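Local coordinates for putative sugar binding protein (Bacteroides vulgatus ATCC 8482, PDB 3KEZ) that probably binds sugars at the outer membrane as a SusD-family nutrient-binding protein, and carries a bound calcium ion, at residues Y136-L139 with K140-A144; R204-Y208 with K209-N213; N383-D386 with E387-K390; H397-Y400 with D401-N405; T422-T426 with A427-Y431. One frame throughout, in Å; residues are numbered along the deposited sequence.

Contact 1: Y136-L139 with K140-A144. With EDO (1,2-ethanediol), chain E.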
# COMPACT_ATOMS: atom_id res chain seq x y z
N TYR A 136 8.68 10.07 10.55
CA TYR A 136 8.05 11.23 9.92
C TYR A 136 8.31 11.26 8.41
O TYR A 136 9.36 10.84 7.93
CB TYR A 136 8.53 12.53 10.58
CG TYR A 136 7.96 12.70 11.94
CD1 TYR A 136 6.60 12.80 12.13
CD2 TYR A 136 8.76 12.79 13.04
CE1 TYR A 136 6.04 12.97 13.40
CE2 TYR A 136 8.22 12.96 14.31
CZ TYR A 136 6.87 13.03 14.48
OH TYR A 136 6.34 13.20 15.74
N PRO A 137 7.33 11.75 7.63
CA PRO A 137 7.47 11.83 6.16
C PRO A 137 8.71 12.57 5.74
O PRO A 137 9.08 13.59 6.35
CB PRO A 137 6.24 12.62 5.73
CG PRO A 137 5.74 13.27 6.96
CD PRO A 137 6.12 12.42 8.10
N TYR A 138 9.32 12.08 4.67
CA TYR A 138 10.56 12.60 4.13
C TYR A 138 10.53 14.12 4.00
O TYR A 138 11.42 14.81 4.53
CB TYR A 138 10.83 11.97 2.76
CG TYR A 138 12.15 12.40 2.21
CD1 TYR A 138 12.26 13.58 1.47
CD2 TYR A 138 13.33 11.67 2.46
CE1 TYR A 138 13.46 14.01 0.99
CE2 TYR A 138 14.54 12.11 1.99
CZ TYR A 138 14.59 13.29 1.26
OH TYR A 138 15.77 13.77 0.79
N LEU A 139 9.49 14.65 3.34
CA LEU A 139 9.44 16.07 3.04
C LEU A 139 9.23 16.99 4.24
O LEU A 139 9.39 18.20 4.11
CB LEU A 139 8.40 16.36 1.96
CG LEU A 139 8.77 15.78 0.64
CD1 LEU A 139 7.54 15.88 -0.23
CD2 LEU A 139 10.03 16.58 0.07
N LYS A 140 8.93 16.45 5.41
CA LYS A 140 8.92 17.27 6.63
C LYS A 140 10.28 17.95 6.88
O LYS A 140 10.34 19.14 7.23
CB LYS A 140 8.54 16.42 7.86
CG LYS A 140 8.41 17.21 9.17
CD LYS A 140 7.91 16.35 10.33
CE LYS A 140 7.74 17.10 11.64
NZ LYS A 140 7.57 16.16 12.80
N ASP A 141 11.36 17.21 6.65
CA ASP A 141 12.69 17.72 6.93
C ASP A 141 13.76 17.05 6.07
O ASP A 141 14.85 16.80 6.53
CB ASP A 141 13.01 17.44 8.40
CG ASP A 141 12.79 15.96 8.76
OD1 ASP A 141 12.51 15.11 7.84
OD2 ASP A 141 12.85 15.68 9.95
N ASN A 142 13.41 16.72 4.83
CA ASN A 142 14.30 15.97 3.92
C ASN A 142 14.93 14.73 4.51
O ASN A 142 16.11 14.46 4.27
CB ASN A 142 15.36 16.88 3.30
CG ASN A 142 14.75 17.92 2.39
OD1 ASN A 142 13.67 17.70 1.79
ND2 ASN A 142 15.41 19.08 2.30
N GLY A 143 14.10 13.96 5.23
CA GLY A 143 14.48 12.68 5.77
C GLY A 143 15.45 12.77 6.95
O GLY A 143 16.12 11.81 7.24
N ALA A 144 15.52 13.92 7.62
CA ALA A 144 16.41 14.10 8.76
C ALA A 144 15.92 13.34 10.02
O ALA A 144 16.72 12.96 10.84
CB ALA A 144 16.60 15.55 9.06
C1 EDO E . 11.28 10.87 14.98
O1 EDO E . 12.64 11.25 14.68
C2 EDO E . 10.70 9.82 14.03
O2 EDO E . 10.82 10.10 12.61
O HOH W 1 11.80 12.57 7.85
O HOH W 2 11.68 18.99 3.12
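Lys140 sets its ammonium squarely over the ring of Tyr136. NZ stands 3.3 Å from the ring centroid and 1° off the ring normal, a cation-pi contact with almost no offset. The lysine chain is extended all the way from CB, with CG anti to the backbone N (chi1 -176°), and this carries NZ back over the residue four places earlier. NZ is also hydrogen-bonded to the backbone O of Trp433. Lys140 belongs to a short, weakly bonded helical turn, 138-141, that begins just after Pro137. Its carbonyl at Tyr138 accepts two bonds, from Asp141 N at 3.2 Å and from Gly143 N at 2.9 Å. Asn142 and Gly143 both have positive phi and sit in a type I' turn from Asp141 to Ala144. This turn folds back over one face of the Tyr138 ring, where Asn142 CA lies 3.9 Å from the centroid in a CH-pi contact. One water links Leu139 O to Asn142 OD1, which it meets at 2.7 Å. Outside the turn, 1,2-ethanediol, probably from the crystallisation liquor, accepts a bond from Tyr136 N at its O2. The ring and the Trp433 carbonyl together probably stabilise a positive charge on Lys140 at this surface site.

Contact 2: R204-Y208 with K209-N213; sequences RVYLY and KGEYN
Tyr206 O takes the shortest backbone bond across this junction, from Glu211 N at 2.8 Å. The donor is tilted 23° from the carbonyl plane. Next to it, Gly210 N bonds to Leu207 O at 2.9 Å, coming from above the carbonyl plane. Lys209 N closes an ordinary helical bond to Val205 O. Gly210 has positive phi, which turns the chain away from the axis of helix 195-209. Glu211 then sits at the N-cap position of helix 212-229. Its OE2 forms a salt bridge of 2.6 Å with Lys209 NZ, reached because the lysine chain bends at its last torsion (chi4 -97°). OE1 lies 3.5 Å from Tyr206 CE1, with carboxylate and ring planes 29° apart. On another side of the turn, Leu207 CD2 meets the edge of the Tyr212 ring, 3.7 Å from CD1, and the two side chains cross at about a right angle. Tyr208 OH is hydrogen-bonded to Arg132, outside the turn. Positive phi at the glycine with bonds back into the last turn defines a Schellman motif, used here to join two successive helices of a SusD-family helical framework.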
# COMPACT_ATOMS: atom_id res chain seq x y z
N ARG A 204 5.76 5.78 -6.60
CA ARG A 204 5.18 6.27 -5.35
C ARG A 204 6.28 6.74 -4.42
O ARG A 204 6.18 7.82 -3.80
CB ARG A 204 4.31 5.16 -4.69
CG ARG A 204 3.51 5.70 -3.49
CD ARG A 204 3.08 4.59 -2.57
NE ARG A 204 2.32 3.56 -3.24
CZ ARG A 204 2.06 2.37 -2.71
NH1 ARG A 204 2.51 2.05 -1.52
NH2 ARG A 204 1.36 1.48 -3.37
N VAL A 205 7.32 5.93 -4.28
CA VAL A 205 8.39 6.24 -3.35
C VAL A 205 9.05 7.57 -3.77
O VAL A 205 9.23 8.44 -2.94
CB VAL A 205 9.43 5.14 -3.24
CG1 VAL A 205 10.62 5.60 -2.34
CG2 VAL A 205 8.81 3.84 -2.67
N TYR A 206 9.29 7.76 -5.06
CA TYR A 206 9.79 9.05 -5.55
C TYR A 206 8.87 10.23 -5.23
O TYR A 206 9.35 11.35 -4.95
CB TYR A 206 10.09 8.98 -7.04
CG TYR A 206 11.36 8.21 -7.45
CD1 TYR A 206 12.60 8.50 -6.87
CD2 TYR A 206 11.35 7.33 -8.52
CE1 TYR A 206 13.75 7.87 -7.27
CE2 TYR A 206 12.54 6.69 -8.97
CZ TYR A 206 13.71 6.99 -8.33
OH TYR A 206 14.86 6.42 -8.72
N LEU A 207 7.55 10.04 -5.30
CA LEU A 207 6.61 11.15 -4.96
C LEU A 207 6.79 11.52 -3.52
O LEU A 207 6.88 12.71 -3.16
CB LEU A 207 5.14 10.76 -5.21
CG LEU A 207 4.69 10.55 -6.64
CD1 LEU A 207 3.28 9.99 -6.73
CD2 LEU A 207 4.84 11.88 -7.35
N TYR A 208 6.84 10.52 -2.65
CA TYR A 208 7.01 10.80 -1.18
C TYR A 208 8.28 11.55 -0.87
O TYR A 208 8.32 12.33 0.08
CB TYR A 208 7.08 9.50 -0.35
CG TYR A 208 5.78 8.83 -0.01
CD1 TYR A 208 4.85 8.52 -0.97
CD2 TYR A 208 5.48 8.48 1.30
CE1 TYR A 208 3.69 7.88 -0.67
CE2 TYR A 208 4.29 7.83 1.61
CZ TYR A 208 3.41 7.52 0.63
OH TYR A 208 2.24 6.84 0.91
N LYS A 209 9.33 11.28 -1.63
CA LYS A 209 10.59 12.00 -1.51
C LYS A 209 10.63 13.34 -2.23
O LYS A 209 11.58 14.06 -2.08
CB LYS A 209 11.75 11.09 -1.99
CG LYS A 209 13.12 11.54 -1.64
CD LYS A 209 14.13 10.54 -2.07
CE LYS A 209 15.52 10.99 -1.69
NZ LYS A 209 16.14 11.62 -2.82
N GLY A 210 9.62 13.68 -3.01
CA GLY A 210 9.66 14.91 -3.79
C GLY A 210 10.53 14.86 -5.02
O GLY A 210 10.92 15.91 -5.54
N GLU A 211 10.86 13.66 -5.50
CA GLU A 211 11.65 13.49 -6.74
C GLU A 211 10.71 13.30 -7.93
O GLU A 211 10.56 12.20 -8.45
CB GLU A 211 12.64 12.32 -6.58
CG GLU A 211 13.65 12.67 -5.46
CD GLU A 211 15.02 12.04 -5.58
OE1 GLU A 211 15.15 10.86 -5.99
OE2 GLU A 211 15.98 12.74 -5.21
N TYR A 212 10.08 14.40 -8.34
CA TYR A 212 8.97 14.34 -9.27
C TYR A 212 9.33 13.94 -10.66
O TYR A 212 8.56 13.22 -11.29
CB TYR A 212 8.22 15.66 -9.29
CG TYR A 212 7.63 15.91 -7.95
CD1 TYR A 212 6.62 15.09 -7.46
CD2 TYR A 212 8.10 16.93 -7.14
CE1 TYR A 212 6.09 15.29 -6.23
CE2 TYR A 212 7.57 17.14 -5.90
CZ TYR A 212 6.57 16.33 -5.45
OH TYR A 212 6.09 16.52 -4.18
N ASN A 213 10.48 14.38 -11.16
CA ASN A 213 10.94 13.90 -12.48
C ASN A 213 11.09 12.39 -12.54
O ASN A 213 10.72 11.76 -13.53
CB ASN A 213 12.24 14.54 -12.89
CG ASN A 213 12.15 16.04 -12.99
OD1 ASN A 213 11.19 16.59 -13.55
ND2 ASN A 213 13.17 16.71 -12.48

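Contact 3: N383-D386 with E387-K390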
# COMPACT_ATOMS: atom_id res chain seq x y z
N ASN A 383 -6.40 18.76 -6.75
CA ASN A 383 -7.27 18.13 -7.76
C ASN A 383 -6.88 16.66 -7.94
O ASN A 383 -7.74 15.78 -7.98
CB ASN A 383 -7.11 18.78 -9.15
CG ASN A 383 -7.65 20.20 -9.26
OD1 ASN A 383 -7.32 20.88 -10.23
ND2 ASN A 383 -8.52 20.63 -8.37
N VAL A 384 -5.57 16.41 -8.05
CA VAL A 384 -5.08 15.07 -8.25
C VAL A 384 -5.33 14.17 -7.03
O VAL A 384 -5.83 13.04 -7.17
CB VAL A 384 -3.61 15.03 -8.70
CG1 VAL A 384 -3.12 13.59 -8.75
CG2 VAL A 384 -3.45 15.67 -10.08
N LEU A 385 -5.02 14.68 -5.85
CA LEU A 385 -5.29 13.95 -4.61
C LEU A 385 -6.80 13.69 -4.34
O LEU A 385 -7.18 12.65 -3.79
CB LEU A 385 -4.64 14.66 -3.44
CG LEU A 385 -3.10 14.77 -3.43
CD1 LEU A 385 -2.61 15.51 -2.21
CD2 LEU A 385 -2.42 13.37 -3.58
N ASP A 386 -7.65 14.62 -4.73
CA ASP A 386 -9.08 14.41 -4.69
C ASP A 386 -9.60 13.31 -5.61
O ASP A 386 -10.48 12.58 -5.22
CB ASP A 386 -9.85 15.70 -4.92
CG ASP A 386 -9.91 16.55 -3.65
OD1 ASP A 386 -9.46 16.09 -2.58
OD2 ASP A 386 -10.32 17.72 -3.77
N GLU A 387 -9.03 13.17 -6.81
CA GLU A 387 -9.27 11.98 -7.61
C GLU A 387 -8.67 10.70 -6.97
O GLU A 387 -9.33 9.66 -6.90
CB GLU A 387 -8.76 12.17 -9.02
CG GLU A 387 -9.27 11.12 -10.04
CD GLU A 387 -10.77 11.15 -10.24
OE1 GLU A 387 -11.39 12.22 -10.06
OE2 GLU A 387 -11.33 10.10 -10.59
N ARG A 388 -7.43 10.79 -6.51
CA ARG A 388 -6.74 9.63 -5.94
C ARG A 388 -7.52 9.03 -4.74
O ARG A 388 -7.64 7.82 -4.60
CB ARG A 388 -5.32 10.04 -5.50
CG ARG A 388 -4.41 8.94 -5.00
CD ARG A 388 -3.18 9.51 -4.27
NE ARG A 388 -2.23 8.46 -3.93
CZ ARG A 388 -1.43 7.86 -4.82
NH1 ARG A 388 -1.42 8.20 -6.11
NH2 ARG A 388 -0.63 6.88 -4.42
N ARG A 389 -8.04 9.88 -3.86
CA ARG A 389 -8.76 9.38 -2.69
C ARG A 389 -10.04 8.60 -3.08
O ARG A 389 -10.42 7.65 -2.40
CB ARG A 389 -9.06 10.51 -1.70
CG ARG A 389 -10.19 11.43 -2.15
CD ARG A 389 -10.07 12.79 -1.56
NE ARG A 389 -10.61 12.78 -0.22
CZ ARG A 389 -10.96 13.86 0.48
NH1 ARG A 389 -10.83 15.08 -0.03
NH2 ARG A 389 -11.43 13.71 1.70
N LYS A 390 -10.70 9.01 -4.16
CA LYS A 390 -11.86 8.28 -4.66
C LYS A 390 -11.43 6.96 -5.21
O LYS A 390 -12.05 5.93 -4.90
CB LYS A 390 -12.65 9.06 -5.71
CG LYS A 390 -13.20 10.41 -5.19
CD LYS A 390 -13.90 11.20 -6.35
CE LYS A 390 -14.25 12.59 -5.90
NZ LYS A 390 -14.59 13.43 -7.05
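Asp386 and Arg389 form the salt bridge of this helical turn. Their side chains lie side by side and point the same way. Arg389 NH1 gives a hydrogen bond to Asp386 OD1 at 3.1 Å, with an N-H...O angle of 159°. The oxygen lies close to the guanidinium plane, but the nitrogen meets the carboxylate from above its plane. Arg389 reaches it with CG wedged between its backbone N and carbonyl carbon (chi1 75°) and a bend at chi3. The other terminal nitrogen, NH2, makes a second salt bridge with Asp54. Arg388 carries its guanidinium to Asp401, Glu339 and Asn343, and Glu387 turns its carboxylate to Arg302.

Backbone bonds of the alpha-helical i to i+4 kind run through the segment, from Glu387 N to Asn383 O, from Arg388 N to Val384 O at 2.8 Å and from Arg389 N to Leu385 O at 2.9 Å. They belong to helix 381-392, which in this SusD-family protein packs against helix 337-350 through Val384 and Leu385.

Apolar contact is looser. Leu385 CD2 lies 4.0 Å from Arg388 CD, crossing at a slant an arginine chain that is extended from CG to NE. Aliphatic carbons of Lys390 pass the carbonyl of Asp386, with Lys390 CG 3.5 Å from Asp386 O.

Contact 4: H397-Y400 with D401-N405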
# COMPACT_ATOMS: atom_id res chain seq x y z
N HIS A 397 -3.85 4.17 1.33
CA HIS A 397 -3.12 5.38 0.90
C HIS A 397 -3.43 6.71 1.61
O HIS A 397 -2.54 7.57 1.75
CB HIS A 397 -3.37 5.58 -0.57
CG HIS A 397 -2.73 4.54 -1.42
ND1 HIS A 397 -1.56 4.76 -2.13
CD2 HIS A 397 -3.07 3.24 -1.64
CE1 HIS A 397 -1.22 3.65 -2.76
NE2 HIS A 397 -2.13 2.72 -2.50
N ARG A 398 -4.69 6.94 1.99
CA ARG A 398 -5.13 8.33 2.22
C ARG A 398 -4.31 9.12 3.25
O ARG A 398 -3.90 10.22 2.95
CB ARG A 398 -6.62 8.39 2.58
CG ARG A 398 -7.19 9.78 2.86
CD ARG A 398 -7.17 10.73 1.69
NE ARG A 398 -7.70 12.04 2.09
CZ ARG A 398 -7.63 13.15 1.36
NH1 ARG A 398 -7.06 13.16 0.14
NH2 ARG A 398 -8.12 14.27 1.85
N MSE A 399 -4.12 8.59 4.47
CA MSE A 399 -3.47 9.41 5.49
C MSE A 399 -2.10 9.81 4.98
O MSE A 399 -1.71 10.98 5.03
CB MSE A 399 -3.37 8.69 6.83
CG MSE A 399 -2.63 9.47 7.88
SE MSE A 399 -0.70 9.17 7.84
CE MSE A 399 -0.63 7.30 8.32
N TYR A 400 -1.37 8.86 4.43
CA TYR A 400 -0.01 9.12 3.98
C TYR A 400 0.03 10.22 2.90
O TYR A 400 0.95 11.06 2.89
CB TYR A 400 0.58 7.86 3.36
CG TYR A 400 0.82 6.70 4.27
CD1 TYR A 400 1.65 6.83 5.40
CD2 TYR A 400 0.33 5.42 3.95
CE1 TYR A 400 1.94 5.71 6.19
CE2 TYR A 400 0.63 4.29 4.75
CZ TYR A 400 1.44 4.46 5.87
OH TYR A 400 1.76 3.39 6.67
N ASP A 401 -0.96 10.18 1.99
CA ASP A 401 -1.01 11.13 0.88
C ASP A 401 -1.29 12.56 1.29
O ASP A 401 -0.80 13.50 0.67
CB ASP A 401 -2.04 10.69 -0.16
CG ASP A 401 -1.64 9.42 -0.89
OD1 ASP A 401 -0.41 9.17 -1.05
OD2 ASP A 401 -2.57 8.65 -1.30
N VAL A 402 -2.10 12.73 2.32
CA VAL A 402 -2.27 14.05 2.88
C VAL A 402 -0.98 14.49 3.62
O VAL A 402 -0.39 15.57 3.33
CB VAL A 402 -3.46 14.04 3.87
CG1 VAL A 402 -3.63 15.43 4.48
CG2 VAL A 402 -4.74 13.64 3.12
N ILE A 403 -0.52 13.63 4.51
CA ILE A 403 0.53 13.98 5.46
C ILE A 403 1.86 14.24 4.72
O ILE A 403 2.58 15.17 5.07
CB ILE A 403 0.69 12.90 6.56
CG1 ILE A 403 -0.51 12.88 7.52
CG2 ILE A 403 2.02 13.11 7.33
CD1 ILE A 403 -0.76 14.20 8.36
N ARG A 404 2.13 13.45 3.68
CA ARG A 404 3.42 13.52 2.98
C ARG A 404 3.60 14.82 2.25
O ARG A 404 4.72 15.24 1.91
CB ARG A 404 3.56 12.34 2.00
CG ARG A 404 2.72 12.41 0.72
CD ARG A 404 2.90 11.09 -0.05
NE ARG A 404 1.89 10.86 -1.08
CZ ARG A 404 1.86 11.44 -2.28
NH1 ARG A 404 2.70 12.41 -2.62
NH2 ARG A 404 0.87 11.14 -3.11
N ASN A 405 2.46 15.43 1.93
CA ASN A 405 2.43 16.69 1.22
C ASN A 405 2.35 17.91 2.13
O ASN A 405 2.10 19.03 1.65
CB ASN A 405 1.29 16.66 0.19
CG ASN A 405 1.61 15.79 -0.97
OD1 ASN A 405 2.60 16.02 -1.66
ND2 ASN A 405 0.79 14.78 -1.22
O HOH W 3 0.38 6.61 -1.08
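His397 lies just before helix 398-403, and its carbonyl accepts the first helical bond, from Asp401 N at 3.1 Å. A water joins its imidazole to Asp401. That water is 2.9 Å from His397 ND1 and donates to Asp401 OD1. Asp401 OD2 lies near the plane of the imidazole at its edge and is bound by Arg388 in a salt bridge.

Arg398 comes next. Its chain bends at chi2 (63°), and this folds the guanidinium back over Val402. The methyl CG2 sits over the centre of one guanidinium face, 3.4 Å from CZ, while NE pairs with Asp53.

Met399, a selenomethionine, follows with apolar packing: its SE meets Ile403 CG1 at 3.7 Å. Tyr400 contributes mainly its carbonyl, which takes the backbone N of Arg404 at 2.8 Å.

The same arginine grips Asp401 side-on. Both NE and NH2 donate to OD1, NE at 2.9 Å on the anti side and NH2 from above the carboxylate plane. NH1 goes on to Glu346. With the water, OD1 accepts three bonds, which would probably favour the ionised carboxylate. The side chain of Asn405 bonds through ND2 to the Asp401 carbonyl. The result is a short buried helix pinned by a charge network, a junction between helices 195-209, 337-350 and 381-392 of the SusD-family fold.

Contact 5: T422-T426 with A427-Y431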
# COMPACT_ATOMS: atom_id res chain seq x y z
N THR A 422 -23.14 6.25 10.95
CA THR A 422 -21.74 6.58 10.77
C THR A 422 -21.46 7.96 11.35
O THR A 422 -22.00 8.96 10.89
CB THR A 422 -21.38 6.62 9.26
OG1 THR A 422 -21.73 5.38 8.64
CG2 THR A 422 -19.89 6.95 9.04
N LYS A 423 -20.59 8.04 12.34
CA LYS A 423 -20.26 9.33 12.93
C LYS A 423 -18.87 9.22 13.54
O LYS A 423 -18.48 8.15 14.02
CB LYS A 423 -21.30 9.75 13.99
CG LYS A 423 -21.36 8.90 15.23
CD LYS A 423 -22.41 9.47 16.28
CE LYS A 423 -22.11 10.95 16.68
NZ LYS A 423 -22.87 11.49 17.86
N HIS A 424 -18.13 10.32 13.54
CA HIS A 424 -16.81 10.31 14.16
C HIS A 424 -16.90 10.09 15.68
O HIS A 424 -17.88 10.46 16.34
CB HIS A 424 -16.00 11.55 13.79
CG HIS A 424 -15.47 11.52 12.40
ND1 HIS A 424 -14.42 10.71 12.02
CD2 HIS A 424 -15.88 12.15 11.28
CE1 HIS A 424 -14.19 10.86 10.73
NE2 HIS A 424 -15.05 11.74 10.25
N ASN A 425 -15.89 9.45 16.24
CA ASN A 425 -15.82 9.26 17.69
C ASN A 425 -14.35 9.17 18.06
O ASN A 425 -13.79 8.10 18.25
CB ASN A 425 -16.57 7.99 18.11
CG ASN A 425 -16.62 7.82 19.60
OD1 ASN A 425 -16.27 8.72 20.37
ND2 ASN A 425 -17.08 6.65 20.03
N THR A 426 -13.71 10.33 18.12
CA THR A 426 -12.29 10.43 18.33
C THR A 426 -11.95 11.81 18.93
O THR A 426 -12.62 12.80 18.66
CB THR A 426 -11.57 10.22 16.99
OG1 THR A 426 -10.16 10.31 17.18
CG2 THR A 426 -12.03 11.26 16.01
N ALA A 427 -10.88 11.84 19.73
CA ALA A 427 -10.30 13.07 20.26
C ALA A 427 -9.53 13.82 19.18
O ALA A 427 -9.23 15.00 19.35
CB ALA A 427 -9.36 12.75 21.38
N TYR A 428 -9.21 13.15 18.08
CA TYR A 428 -8.29 13.72 17.08
C TYR A 428 -8.95 13.95 15.71
O TYR A 428 -9.05 13.02 14.89
CB TYR A 428 -7.06 12.81 16.95
CG TYR A 428 -6.31 12.55 18.24
CD1 TYR A 428 -5.60 13.56 18.87
CD2 TYR A 428 -6.33 11.28 18.84
CE1 TYR A 428 -4.91 13.32 20.05
CE2 TYR A 428 -5.65 11.04 20.03
CZ TYR A 428 -4.95 12.07 20.62
OH TYR A 428 -4.26 11.85 21.76
N MSE A 429 -9.35 15.20 15.47
CA MSE A 429 -10.10 15.56 14.27
C MSE A 429 -9.25 16.28 13.20
O MSE A 429 -9.56 16.19 12.02
CB MSE A 429 -11.33 16.37 14.65
CG MSE A 429 -12.32 15.58 15.57
SE MSE A 429 -13.25 14.22 14.60
CE MSE A 429 -14.36 15.33 13.45
N GLU A 430 -8.17 16.94 13.58
CA GLU A 430 -7.32 17.62 12.62
C GLU A 430 -5.90 17.39 13.04
O GLU A 430 -5.59 17.54 14.21
CB GLU A 430 -7.61 19.13 12.56
CG GLU A 430 -9.10 19.50 12.29
CD GLU A 430 -9.33 20.94 11.78
OE1 GLU A 430 -8.48 21.84 11.99
OE2 GLU A 430 -10.40 21.18 11.16
N TYR A 431 -5.03 17.00 12.12
CA TYR A 431 -3.61 16.77 12.45
C TYR A 431 -2.74 16.74 11.17
O TYR A 431 -3.22 16.46 10.07
CB TYR A 431 -3.45 15.46 13.25
CG TYR A 431 -4.30 14.32 12.71
CD1 TYR A 431 -5.61 14.12 13.18
CD2 TYR A 431 -3.82 13.45 11.73
CE1 TYR A 431 -6.42 13.08 12.67
CE2 TYR A 431 -4.60 12.43 11.21
CZ TYR A 431 -5.92 12.25 11.68
OH TYR A 431 -6.73 11.22 11.18
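Met429, a selenomethionine, doubles back toward the loop that precedes it. Bends at chi2 and chi3 bring SE against both Thr426 and His424. SE meets the Thr426 methyl CG2 at 3.5 Å, the two side chains crossing at a slant. It lies 3.9 Å from His424 CB. From the centroid of the imidazole it is 4.7 Å away and 34° off the ring normal, so this sulfur-aromatic type of contact is oblique and made by selenium. The terminal CE comes 4.1 Å from His424 CG. The ring itself is steadied from outside, since His424 ND1 is hydrogen-bonded to the hydroxyl of Tyr68.

Thr426 has two branches with separate roles. CG2 faces the selenium. OG1 stands anti to the backbone N (chi1 -180°) and accepts a bond from Tyr428 N at 3.1 Å, with an angle of 166° at the hydrogen. A side-chain oxygen thus takes up an amide two residues on and holds the bend around Ala427. Ala427 CB sits over the centre of one face of the Tyr428 ring, 4.2 Å above its plane. Tyr428 also meets the ring of Phe435.

Thr426 and Tyr428 fit the form of an ST turn, in which a threonine hydroxyl accepts from the amide of residue i+2. Here the turn leads a surface loop into strand 430-431, which pairs antiparallel with strand 409-410.

How the contacts relate
The five contacts follow one another along the chain without overlap. Contact 4, on helix 398-403, touches each of the others, and its centre lies about 12 Å from the centre of the chain. Contacts 1 and 2 lie about 12 Å apart, centre to centre, and pack where Leu139 meets Tyr208. Contact 2 reaches contact 4 through Tyr208 and Arg404. Contact 3, on helix 381-392, is about 11 Å from contact 4, centre to centre, and joined to it by the Arg388 to Asp401 salt bridge. Contact 5 is farther out and touches contact 4 through Ile403 and Tyr431. Helix 398-403 thus links N-terminal and C-terminal portions of this largely helical SusD-family protein.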